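Local coordinates for protein amidase, hydantoinase/carbamoylase family (Burkholderia ambifaria, PDB 5TP4) that probably hydrolyses N-carbamoyl-L-amino acids to free L-amino acids with a site for two zinc ions in each subunit, at residues D68-L73 and L156-A161; A85-G90 and L413-V418; G139-P144 and G173-A178; L295-D300 and D304-A309. One frame throughout, in Å; residues are numbered along the deposited sequence.

Contact 1 (D68-L73 and L156-A161); sequences DAVGNL and LPLDDA
Val70, which packs on Leu158, is held at its backbone by Asp68, whose OD1 receives both Val70 N at 3.0 Å and Asn72 N at 2.9 Å. The two N-H groups come from opposite faces of the carboxylate, each well above its plane, so one oxygen is clamped between them. The other oxygen has its own partner: Asn72 ND2 donates to the syn lone pair of Asp68 OD2 over 3.0 Å. A short acidic side chain suits a turn of this kind, because it folds back onto the amides that follow it, and these bonds together fix the rotation of its buried carboxylate. Gly71 meets the need for a positive phi (85°). With the loop thus shaped, Ala69 and Val70 offer apolar carbon to helix 158-163. Leu158, its CG anti to the backbone N (chi1 175°), spreads its two methyls over them: CD2 meets Ala69 CB at 3.9 Å, while CD1 meets Val70 CB, also at 3.9 Å. More loosely, Val70 CG2 faces Ala161 CB at 4.4 Å, one helical turn along from Leu158. Leu147 of helix 147-153 lies against both Val70 and Ala161, bridging loop and helix. The arrangement is that of a beta hairpin, strands 64-67 and 73-77, whose connection combines an Asx turn with a type I beta turn and packs against the first turn of a helix.

Contact 2 (A85-G90 and L413-V418); sequences APVLIG and LARAGV
The flat guanidinium of Arg415 points past Val87 rather than onto it: its NE forms a salt bridge with Asp192, and what meets Val87 is the aliphatic root of the side chain. This is helix-on-sheet packing in the alpha/beta domain of an M20-family enzyme, the C-terminal end of helix 398-416 lying over strand 87-91. That strand runs between the parallel strands 129-133 and 193-199, so Val87, on the face covered by the helix, is buried and apolar, and a beta-branched valine suits the extended backbone. Ala416 is small enough to let the helix come close, with Val87 CA and Ala416 CA 6.2 Å apart. Arginine suits the border position, since its methylenes can cover the valine while the charge reaches Asp192. A bend at chi2 (68°), right at the CG that touches the valine, turns the rest of the chain off toward Asp192, and the two side chains cross obliquely. Val412, one turn earlier on the helix, also touches Val87 and extends the apolar layer, while Phe195 of the neighbouring strand is in contact with both Val87 and Arg415. The helix stops at Gly417, which takes a positive phi. One methyl does the touching: Val87 CG2 lies 3.8 Å from Arg415 CG and 4.0 Å from Ala416 CB.

Contact 3 (G139-P144 and G173-A178); sequences GARFAP and GAALDA
A single methyl group, Ala175 CB, forms the tight part of this contact, meeting Phe142 CZ at 3.8 Å and Arg141 NH2 at the same distance. Away from that point the segments diverge: even the nearest pair of alpha carbons, Phe142 CA and Ala175 CA, is 10.3 Å apart, and Ala140 and Ala143 on the loop, like Ala174, Asp177 and Ala178 on the helix, are exposed to solvent. Two long side chains bridge the gap. Arg141 is extended from CG to NE, with CG anti to the backbone N (chi1 180°), and runs along one face of the phenylalanine ring near its rim; its CG sits 3.6 Å above the ring plane of Phe142, and Phe142 CZ lies at the same height over the guanidinium plane. Each side chain thus braces the other without a full stack. The phenylalanine ring is long enough to span the gap, alanine is small enough to accept both groups, and arginine adds apolar length with a polar end. That end is well satisfied: NE forms a salt bridge with Asp166, and NH1 donates to Ala42 O. Glu138, just before Gly139, is a zinc ligand in a structure of this protein, though no zinc is bound to it in this chain. The loop leads from strand 129-133 toward helix 147-153, resting on the way against helix 172-179.

Contact 4 (L295-D300 and D304-A309); sequences LRHHDD and DAMERA
Met306 sends its side chain toward strand 288-297 with CG anti to the carbonyl carbon, nearly straight at chi2, and then bends at chi3 (61°), which lays its methyl back along the strand. Leu295 has CG in the same kind of position (chi1 -71°), and the two chains run alongside in opposite senses until Leu295 CD2 and Met306 CE stand 4.1 Å apart. The other leucine methyl, CD1, rests on the helix backbone, 3.8 Å from Glu307 N. Farther along the strand, His297 crosses Met306 at about a right angle and presents its edge to the sulfur, with CD2 3.9 Å from Met306 SD. A flexible, polarisable methionine suits this place, since it can touch leucine, imidazole and the peptide oxygen Arg296 O together. The motif is a strand-turn-helix: the chain leaves the strand at His297, reverses, and returns as helix 300-321 over the same sheet; the axes of 295-297 and 304-309 approach to 8.7 Å with their directions 143° apart. Asp299 is the N-cap, its OD1 accepting from Gln302 N in the conformer given, and its own N donates to His297 ND1 at 3.2 Å, close to the imidazole plane. The one hydrogen bond between the segments, from Asp304 N to Asp300 O at 3.0 Å, belongs to the first turn of the helix. Asp300 forms a salt bridge with Arg222 of strand 212-229, as does Asp304 in the conformer given, and this cation probably offsets the closeness of two acids. Pointing away from the helix, Arg296 pairs with Asp294 and with a sulfonate oxygen of a MES molecule, probably from the crystallisation liquor, and packs on Gly236 of the second subunit.

Overall arrangement
Contacts 1 and 3 are neighbours, their centres 10 Å apart, and they touch through Leu176, which packs on the turn at Ala69-Gly71; Pro144 likewise meets Leu156. Both join loops to short helices near the zinc-binding region. Contacts 2 and 4 lie about 36 Å apart between centres but belong to one mixed sheet, each setting a long helix against a strand. Contacts 2 and 3 are buried and small, whereas 1 and 4 are only partly buried. Contact 2 joins segments far apart in sequence and spans 3 and 4, while contact 4 is local and has a helical bond between its segments. An aspartate fixes the turn in contact 1, and another caps the helix in contact 4 in the conformer given; arginines reach past apolar partners to acids in 2 and 3.

Contact 1 (D68-L73 and L156-A161)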
loop_
_atom_site.group_PDB
_atom_site.type_symbol
_atom_site.label_atom_id
_atom_site.label_comp_id
_atom_site.label_asym_id
_atom_site.label_seq_id
_atom_site.Cartn_x
_atom_site.Cartn_y
_atom_site.Cartn_z
ATOM N N ASP B 68 -9.565 12.361 -41.163
ATOM C CA ASP B 68 -8.360 11.782 -41.746
ATOM C C ASP B 68 -8.316 10.289 -41.443
ATOM O O ASP B 68 -9.257 9.721 -40.875
ATOM C CB ASP B 68 -7.107 12.522 -41.276
ATOM C CG ASP B 68 -6.793 12.332 -39.787
ATOM O OD1 ASP B 68 -7.338 11.410 -39.130
ATOM O OD2 ASP B 68 -5.989 13.147 -39.281
ATOM N N ALA B 69 -7.191 9.644 -41.803
ATOM C CA ALA B 69 -7.060 8.188 -41.763
ATOM C C ALA B 69 -7.012 7.613 -40.354
ATOM O O ALA B 69 -7.080 6.381 -40.213
ATOM C CB ALA B 69 -5.813 7.740 -42.542
ATOM N N VAL B 70 -6.952 8.449 -39.315
ATOM C CA VAL B 70 -7.060 7.960 -37.943
ATOM C C VAL B 70 -8.285 8.565 -37.243
ATOM O O VAL B 70 -8.424 8.494 -36.015
ATOM C CB VAL B 70 -5.749 8.199 -37.163
ATOM C CG1 VAL B 70 -5.578 9.656 -36.738
ATOM C CG2 VAL B 70 -5.644 7.262 -35.954
ATOM N N GLY B 71 -9.221 9.111 -38.017
ATOM C CA GLY B 71 -10.461 9.579 -37.416
ATOM C C GLY B 71 -10.419 10.981 -36.857
ATOM O O GLY B 71 -11.425 11.425 -36.279
ATOM N N ASN B 72 -9.301 11.694 -36.979
ATOM C CA ASN B 72 -9.288 13.077 -36.498
ATOM C C ASN B 72 -10.326 13.849 -37.298
ATOM O O ASN B 72 -10.406 13.697 -38.521
ATOM C CB ASN B 72 -7.916 13.717 -36.662
ATOM C CG ASN B 72 -6.842 13.096 -35.766
ATOM O OD1 ASN B 72 -7.082 12.787 -34.601
ATOM N ND2 ASN B 72 -5.628 12.948 -36.313
ATOM N N LEU B 73 -11.160 14.625 -36.607
ATOM C CA LEU B 73 -12.350 15.253 -37.189
ATOM C C LEU B 73 -12.082 16.742 -37.371
ATOM O O LEU B 73 -11.862 17.455 -36.387
ATOM C CB LEU B 73 -13.562 15.027 -36.276
ATOM C CG LEU B 73 -14.965 15.494 -36.699
ATOM C CD1 LEU B 73 -15.391 14.951 -38.075
ATOM C CD2 LEU B 73 -15.965 15.025 -35.644
ATOM N N LEU B 156 3.648 9.283 -33.510
ATOM C CA LEU B 156 3.168 7.901 -33.491
ATOM C C LEU B 156 2.866 7.511 -34.933
ATOM O O LEU B 156 2.015 8.154 -35.578
ATOM C CB LEU B 156 1.919 7.757 -32.605
ATOM C CG LEU B 156 1.275 6.379 -32.514
ATOM C CD1 LEU B 156 2.241 5.385 -31.915
ATOM C CD2 LEU B 156 0.005 6.465 -31.663
ATOM N N PRO B 157 3.521 6.490 -35.489
ATOM C CA PRO B 157 3.208 6.087 -36.869
ATOM C C PRO B 157 1.762 5.618 -37.010
ATOM O O PRO B 157 1.208 4.972 -36.116
ATOM C CB PRO B 157 4.197 4.944 -37.142
ATOM C CG PRO B 157 5.289 5.132 -36.122
ATOM C CD PRO B 157 4.617 5.697 -34.909
ATOM N N LEU B 158 1.165 5.938 -38.168
ATOM C CA LEU B 158 -0.238 5.605 -38.430
ATOM C C LEU B 158 -0.502 4.109 -38.314
ATOM O O LEU B 158 -1.498 3.702 -37.714
ATOM C CB LEU B 158 -0.656 6.098 -39.822
ATOM C CG LEU B 158 -2.072 5.711 -40.300
ATOM C CD1 LEU B 158 -3.163 6.254 -39.378
ATOM C CD2 LEU B 158 -2.316 6.157 -41.744
ATOM N N ASP B 159 0.373 3.267 -38.891
ATOM C CA ASP B 159 0.119 1.829 -38.818
ATOM C C ASP B 159 0.202 1.310 -37.388
ATOM O O ASP B 159 -0.541 0.394 -37.018
ATOM C CB ASP B 159 1.088 1.068 -39.723
ATOM C CG ASP B 159 0.764 1.259 -41.192
ATOM O OD1 ASP B 159 -0.378 1.677 -41.489
ATOM O OD2 ASP B 159 1.637 0.993 -42.045
ATOM N N ASP B 160 1.087 1.878 -36.564
ATOM C CA ASP B 160 1.128 1.448 -35.170
ATOM C C ASP B 160 -0.167 1.817 -34.461
ATOM O O ASP B 160 -0.724 1.011 -33.708
ATOM C CB ASP B 160 2.337 2.054 -34.467
ATOM C CG ASP B 160 3.654 1.498 -34.988
ATOM O OD1 ASP B 160 3.639 0.416 -35.621
ATOM O OD2 ASP B 160 4.704 2.132 -34.760
ATOM N N ALA B 161 -0.693 3.013 -34.743
ATOM C CA ALA B 161 -1.944 3.434 -34.116
ATOM C C ALA B 161 -3.114 2.560 -34.549
ATOM O O ALA B 161 -3.938 2.165 -33.718
ATOM C CB ALA B 161 -2.234 4.903 -34.437
#

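Contact 2 (A85-G90 and L413-V418)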
loop_
_atom_site.group_PDB
_atom_site.type_symbol
_atom_site.label_atom_id
_atom_site.label_comp_id
_atom_site.label_asym_id
_atom_site.label_seq_id
_atom_site.Cartn_x
_atom_site.Cartn_y
_atom_site.Cartn_z
ATOM N N ALA B 85 -1.870 28.355 -44.781
ATOM C CA ALA B 85 -2.146 27.300 -43.824
ATOM C C ALA B 85 -3.143 27.797 -42.775
ATOM O O ALA B 85 -3.173 28.993 -42.461
ATOM C CB ALA B 85 -0.857 26.856 -43.138
ATOM N N PRO B 86 -3.955 26.900 -42.222
ATOM C CA PRO B 86 -5.001 27.315 -41.280
ATOM C C PRO B 86 -4.472 27.585 -39.878
ATOM O O PRO B 86 -3.442 27.064 -39.440
ATOM C CB PRO B 86 -5.959 26.115 -41.286
ATOM C CG PRO B 86 -5.059 24.927 -41.551
ATOM C CD PRO B 86 -4.010 25.457 -42.514
ATOM N N VAL B 87 -5.230 28.415 -39.173
ATOM C CA VAL B 87 -5.163 28.504 -37.726
ATOM C C VAL B 87 -6.149 27.473 -37.203
ATOM O O VAL B 87 -7.326 27.487 -37.582
ATOM C CB VAL B 87 -5.515 29.915 -37.244
ATOM C CG1 VAL B 87 -5.624 29.919 -35.696
ATOM C CG2 VAL B 87 -4.493 30.898 -37.775
ATOM N N LEU B 88 -5.667 26.573 -36.348
ATOM C CA LEU B 88 -6.429 25.404 -35.931
ATOM C C LEU B 88 -6.815 25.592 -34.477
ATOM O O LEU B 88 -5.965 25.925 -33.655
ATOM C CB LEU B 88 -5.576 24.149 -36.133
ATOM C CG LEU B 88 -6.037 22.709 -35.968
ATOM C CD1 LEU B 88 -7.258 22.361 -36.831
ATOM C CD2 LEU B 88 -4.857 21.829 -36.323
ATOM N N ILE B 89 -8.099 25.400 -34.177
ATOM C CA ILE B 89 -8.627 25.407 -32.817
ATOM C C ILE B 89 -9.018 23.977 -32.508
ATOM O O ILE B 89 -9.847 23.409 -33.219
ATOM C CB ILE B 89 -9.864 26.308 -32.705
ATOM C CG1 ILE B 89 -9.529 27.764 -33.046
ATOM C CG2 ILE B 89 -10.523 26.173 -31.311
ATOM C CD1 ILE B 89 -10.778 28.664 -33.026
ATOM N N GLY B 90 -8.473 23.387 -31.447
ATOM C CA GLY B 90 -8.749 21.987 -31.208
ATOM C C GLY B 90 -8.963 21.660 -29.747
ATOM O O GLY B 90 -8.655 22.448 -28.852
ATOM N N LEU B 413 -8.341 35.496 -34.015
ATOM C CA LEU B 413 -8.502 36.526 -35.042
ATOM C C LEU B 413 -7.227 37.324 -35.245
ATOM O O LEU B 413 -6.885 37.689 -36.376
ATOM C CB LEU B 413 -9.638 37.476 -34.680
ATOM C CG LEU B 413 -11.031 36.926 -34.920
ATOM C CD1 LEU B 413 -12.058 38.037 -34.791
ATOM C CD2 LEU B 413 -11.143 36.269 -36.290
ATOM N N ALA B 414 -6.518 37.637 -34.156
ATOM C CA ALA B 414 -5.250 38.332 -34.322
ATOM C C ALA B 414 -4.288 37.492 -35.151
ATOM O O ALA B 414 -3.622 38.006 -36.055
ATOM C CB ALA B 414 -4.647 38.672 -32.951
ATOM N N ARG B 415 -4.266 36.179 -34.904
ATOM C CA ARG B 415 -3.344 35.310 -35.621
ATOM C C ARG B 415 -3.760 35.143 -37.076
ATOM O O ARG B 415 -2.921 35.225 -37.990
ATOM C CB ARG B 415 -3.272 33.954 -34.915
ATOM C CG ARG B 415 -2.234 33.015 -35.527
ATOM C CD ARG B 415 -0.796 33.518 -35.291
ATOM N NE ARG B 415 0.168 32.521 -35.746
ATOM C CZ ARG B 415 1.453 32.474 -35.423
ATOM N NH1 ARG B 415 2.000 33.391 -34.629
ATOM N NH2 ARG B 415 2.189 31.476 -35.901
ATOM N N ALA B 416 -5.052 34.941 -37.314
ATOM C CA ALA B 416 -5.545 34.665 -38.651
ATOM C C ALA B 416 -5.714 35.907 -39.499
ATOM O O ALA B 416 -5.708 35.798 -40.729
ATOM C CB ALA B 416 -6.893 33.941 -38.566
ATOM N N GLY B 417 -5.871 37.072 -38.888
ATOM C CA GLY B 417 -6.122 38.274 -39.644
ATOM C C GLY B 417 -7.568 38.382 -40.099
ATOM O O GLY B 417 -8.305 37.403 -40.196
ATOM N N VAL B 418 -7.985 39.611 -40.355
ATOM C CA VAL B 418 -9.337 39.894 -40.811
ATOM C C VAL B 418 -9.225 40.468 -42.212
ATOM O O VAL B 418 -8.544 41.479 -42.420
ATOM C CB VAL B 418 -10.072 40.854 -39.863
ATOM C CG1 VAL B 418 -11.440 41.212 -40.421
ATOM C CG2 VAL B 418 -10.201 40.225 -38.509
#

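Contact 3 (G139-P144 and G173-A178)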
loop_
_atom_site.group_PDB
_atom_site.type_symbol
_atom_site.label_atom_id
_atom_site.label_comp_id
_atom_site.label_asym_id
_atom_site.label_seq_id
_atom_site.Cartn_x
_atom_site.Cartn_y
_atom_site.Cartn_z
ATOM N N GLY B 139 -6.760 8.184 -24.035
ATOM C CA GLY B 139 -5.946 7.017 -23.741
ATOM C C GLY B 139 -6.604 5.966 -22.860
ATOM O O GLY B 139 -5.903 5.196 -22.193
ATOM N N ALA B 140 -7.935 5.913 -22.830
ATOM C CA ALA B 140 -8.647 4.959 -21.982
ATOM C C ALA B 140 -8.964 3.668 -22.737
ATOM O O ALA B 140 -8.599 2.570 -22.295
ATOM C CB ALA B 140 -9.940 5.598 -21.446
ATOM N N ARG B 141 -9.664 3.779 -23.870
ATOM C CA ARG B 141 -9.996 2.584 -24.636
ATOM C C ARG B 141 -8.782 2.045 -25.371
ATOM O O ARG B 141 -8.554 0.832 -25.389
ATOM C CB ARG B 141 -11.120 2.875 -25.624
ATOM C CG ARG B 141 -11.492 1.641 -26.438
ATOM C CD ARG B 141 -12.692 1.860 -27.301
ATOM N NE ARG B 141 -12.942 0.658 -28.097
ATOM C CZ ARG B 141 -13.676 0.632 -29.204
ATOM N NH1 ARG B 141 -14.245 1.748 -29.649
ATOM N NH2 ARG B 141 -13.828 -0.507 -29.867
ATOM N N PHE B 142 -7.999 2.930 -25.977
ATOM C CA PHE B 142 -6.776 2.577 -26.680
ATOM C C PHE B 142 -5.619 3.357 -26.080
ATOM O O PHE B 142 -5.790 4.487 -25.629
ATOM C CB PHE B 142 -6.873 2.901 -28.178
ATOM C CG PHE B 142 -8.002 2.180 -28.901
ATOM C CD1 PHE B 142 -7.838 0.867 -29.340
ATOM C CD2 PHE B 142 -9.206 2.830 -29.172
ATOM C CE1 PHE B 142 -8.874 0.206 -30.028
ATOM C CE2 PHE B 142 -10.230 2.182 -29.843
ATOM C CZ PHE B 142 -10.065 0.869 -30.275
ATOM N N ALA B 143 -4.422 2.759 -26.117
ATOM C CA ALA B 143 -3.217 3.486 -25.769
ATOM C C ALA B 143 -2.518 3.968 -27.034
ATOM O O ALA B 143 -2.549 3.287 -28.063
ATOM C CB ALA B 143 -2.261 2.597 -24.966
ATOM N N PRO B 144 -1.859 5.133 -27.010
ATOM C CA PRO B 144 -1.677 6.026 -25.864
ATOM C C PRO B 144 -2.723 7.124 -25.749
ATOM O O PRO B 144 -3.599 7.269 -26.607
ATOM C CB PRO B 144 -0.321 6.671 -26.158
ATOM C CG PRO B 144 -0.377 6.843 -27.680
ATOM C CD PRO B 144 -1.096 5.600 -28.187
ATOM N N GLY B 173 -8.208 0.457 -35.974
ATOM C CA GLY B 173 -8.690 0.477 -37.351
ATOM C C GLY B 173 -10.063 -0.157 -37.493
ATOM O O GLY B 173 -10.954 0.391 -38.150
ATOM N N ALA B 174 -10.248 -1.332 -36.889
ATOM C CA ALA B 174 -11.572 -1.948 -36.886
ATOM C C ALA B 174 -12.600 -1.026 -36.243
ATOM O O ALA B 174 -13.742 -0.931 -36.713
ATOM C CB ALA B 174 -11.528 -3.290 -36.151
ATOM N N ALA B 175 -12.210 -0.324 -35.168
ATOM C CA ALA B 175 -13.157 0.561 -34.492
ATOM C C ALA B 175 -13.485 1.776 -35.353
ATOM O O ALA B 175 -14.619 2.275 -35.323
ATOM C CB ALA B 175 -12.605 0.993 -33.132
ATOM N N LEU B 176 -12.500 2.282 -36.097
ATOM C CA LEU B 176 -12.772 3.356 -37.053
ATOM C C LEU B 176 -13.785 2.902 -38.097
ATOM O O LEU B 176 -14.696 3.659 -38.462
ATOM C CB LEU B 176 -11.482 3.813 -37.739
ATOM C CG LEU B 176 -10.478 4.607 -36.895
ATOM C CD1 LEU B 176 -9.130 4.786 -37.656
ATOM C CD2 LEU B 176 -11.057 5.966 -36.504
ATOM N N ASP B 177 -13.635 1.669 -38.590
ATOM C CA ASP B 177 -14.564 1.146 -39.586
ATOM C C ASP B 177 -15.970 1.007 -39.006
ATOM O O ASP B 177 -16.959 1.317 -39.681
ATOM C CB ASP B 177 -14.077 -0.195 -40.124
ATOM C CG ASP B 177 -12.838 -0.064 -40.986
ATOM O OD1 ASP B 177 -12.600 1.032 -41.534
ATOM O OD2 ASP B 177 -12.100 -1.055 -41.118
ATOM N N ALA B 178 -16.071 0.558 -37.754
ATOM C CA ALA B 178 -17.373 0.456 -37.094
ATOM C C ALA B 178 -17.996 1.829 -36.881
ATOM O O ALA B 178 -19.218 1.988 -36.994
ATOM C CB ALA B 178 -17.224 -0.271 -35.758
#

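Contact 4 (L295-D300 and D304-A309)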
loop_
_atom_site.group_PDB
_atom_site.type_symbol
_atom_site.label_atom_id
_atom_site.label_comp_id
_atom_site.label_asym_id
_atom_site.label_seq_id
_atom_site.Cartn_x
_atom_site.Cartn_y
_atom_site.Cartn_z
ATOM N N LEU B 295 7.599 13.298 -10.084
ATOM C CA LEU B 295 8.359 14.543 -9.941
ATOM C C LEU B 295 8.054 15.473 -11.102
ATOM O O LEU B 295 8.041 15.033 -12.250
ATOM C CB LEU B 295 9.870 14.297 -9.968
ATOM C CG LEU B 295 10.585 13.624 -8.817
ATOM C CD1 LEU B 295 12.083 13.613 -9.169
ATOM C CD2 LEU B 295 10.329 14.394 -7.533
ATOM N N ARG B 296 7.854 16.757 -10.820
ATOM C CA ARG B 296 7.580 17.730 -11.875
ATOM C C ARG B 296 8.406 18.983 -11.676
ATOM O O ARG B 296 8.717 19.372 -10.548
ATOM C CB ARG B 296 6.125 18.145 -11.915
ATOM C CG ARG B 296 5.198 16.997 -11.725
ATOM C CD ARG B 296 4.286 16.844 -12.876
ATOM N NE ARG B 296 3.602 15.554 -12.867
ATOM C CZ ARG B 296 2.606 15.249 -13.683
ATOM N NH1 ARG B 296 2.160 16.170 -14.560
ATOM N NH2 ARG B 296 2.075 14.035 -13.637
ATOM N N HIS B 297 8.723 19.633 -12.793
ATOM C CA HIS B 297 9.282 20.977 -12.749
ATOM C C HIS B 297 8.968 21.625 -14.090
ATOM O O HIS B 297 8.466 20.975 -15.009
ATOM C CB HIS B 297 10.795 20.968 -12.459
ATOM C CG HIS B 297 11.313 22.260 -11.889
ATOM N ND1 HIS B 297 11.508 23.386 -12.662
ATOM C CD2 HIS B 297 11.702 22.593 -10.633
ATOM C CE1 HIS B 297 11.987 24.361 -11.905
ATOM N NE2 HIS B 297 12.097 23.913 -10.665
ATOM N N HIS B 298 9.204 22.926 -14.179
ATOM C CA HIS B 298 9.073 23.575 -15.480
ATOM C C HIS B 298 10.238 23.245 -16.403
ATOM O O HIS B 298 10.113 23.395 -17.623
ATOM C CB HIS B 298 8.989 25.095 -15.317
ATOM C CG HIS B 298 7.716 25.566 -14.689
ATOM N ND1 HIS B 298 7.276 26.869 -14.792
ATOM C CD2 HIS B 298 6.787 24.910 -13.951
ATOM C CE1 HIS B 298 6.135 26.997 -14.136
ATOM N NE2 HIS B 298 5.814 25.822 -13.618
ATOM N N ASP B 299 11.359 22.803 -15.845
ATOM C CA ASP B 299 12.616 22.673 -16.552
ATOM C C ASP B 299 13.153 21.255 -16.380
ATOM O O ASP B 299 13.106 20.706 -15.278
ATOM C CB ASP B 299 13.586 23.709 -15.991
ATOM C CG ASP B 299 14.906 23.661 -16.634
ATOM O OD1 ASP B 299 15.693 22.775 -16.266
ATOM O OD2 ASP B 299 15.150 24.507 -17.507
ATOM N N ASP B 300 13.689 20.675 -17.456
ATOM C CA ASP B 300 14.193 19.305 -17.351
ATOM C C ASP B 300 15.433 19.223 -16.480
ATOM O O ASP B 300 15.633 18.224 -15.773
ATOM C CB ASP B 300 14.502 18.744 -18.734
ATOM C CG ASP B 300 13.279 18.165 -19.396
ATOM O OD1 ASP B 300 12.924 16.990 -19.099
ATOM O OD2 ASP B 300 12.673 18.900 -20.196
ATOM N N ASP B 304 15.608 16.942 -13.095
ATOM C CA ASP B 304 16.709 15.998 -12.931
ATOM C C ASP B 304 17.493 16.295 -11.654
ATOM O O ASP B 304 17.933 15.375 -10.946
ATOM C CB ASP B 304 17.627 16.050 -14.160
ATOM C CG ASP B 304 16.997 15.419 -15.391
ATOM O OD1 ASP B 304 15.996 14.691 -15.234
ATOM O OD2 ASP B 304 17.513 15.640 -16.514
ATOM N N ALA B 305 17.653 17.576 -11.325
ATOM C CA ALA B 305 18.347 17.932 -10.093
ATOM C C ALA B 305 17.571 17.453 -8.877
ATOM O O ALA B 305 18.170 16.954 -7.917
ATOM C CB ALA B 305 18.564 19.443 -10.022
ATOM N N MET B 306 16.243 17.592 -8.904
ATOM C CA MET B 306 15.417 17.047 -7.831
ATOM C C MET B 306 15.617 15.536 -7.709
ATOM O O MET B 306 15.745 15.010 -6.597
ATOM C CB MET B 306 13.942 17.399 -8.082
ATOM C CG MET B 306 13.684 18.885 -8.107
ATOM S SD MET B 306 11.979 19.229 -8.693
ATOM C CE MET B 306 11.073 18.387 -7.410
ATOM N N GLU B 307 15.665 14.826 -8.847
ATOM C CA GLU B 307 15.881 13.382 -8.818
ATOM C C GLU B 307 17.211 13.039 -8.164
ATOM O O GLU B 307 17.297 12.137 -7.321
ATOM C CB GLU B 307 15.847 12.803 -10.235
ATOM C CG GLU B 307 16.104 11.314 -10.200
ATOM C CD GLU B 307 16.075 10.666 -11.549
ATOM O OE1 GLU B 307 15.262 11.090 -12.393
ATOM O OE2 GLU B 307 16.861 9.714 -11.735
ATOM N N ARG B 308 18.285 13.710 -8.590
ATOM C CA ARG B 308 19.589 13.394 -8.023
ATOM C C ARG B 308 19.648 13.735 -6.535
ATOM O O ARG B 308 20.284 13.012 -5.760
ATOM C CB ARG B 308 20.691 14.114 -8.794
ATOM C CG ARG B 308 20.866 13.585 -10.207
ATOM C CD ARG B 308 22.155 14.109 -10.889
ATOM N NE ARG B 308 22.341 15.563 -10.744
ATOM C CZ ARG B 308 21.786 16.467 -11.535
ATOM N NH1 ARG B 308 21.014 16.076 -12.527
ATOM N NH2 ARG B 308 21.987 17.767 -11.335
ATOM N N ALA B 309 19.014 14.845 -6.122
ATOM C CA ALA B 309 18.893 15.153 -4.692
ATOM C C ALA B 309 18.163 14.049 -3.940
ATOM O O ALA B 309 18.546 13.687 -2.818
ATOM C CB ALA B 309 18.158 16.484 -4.493
#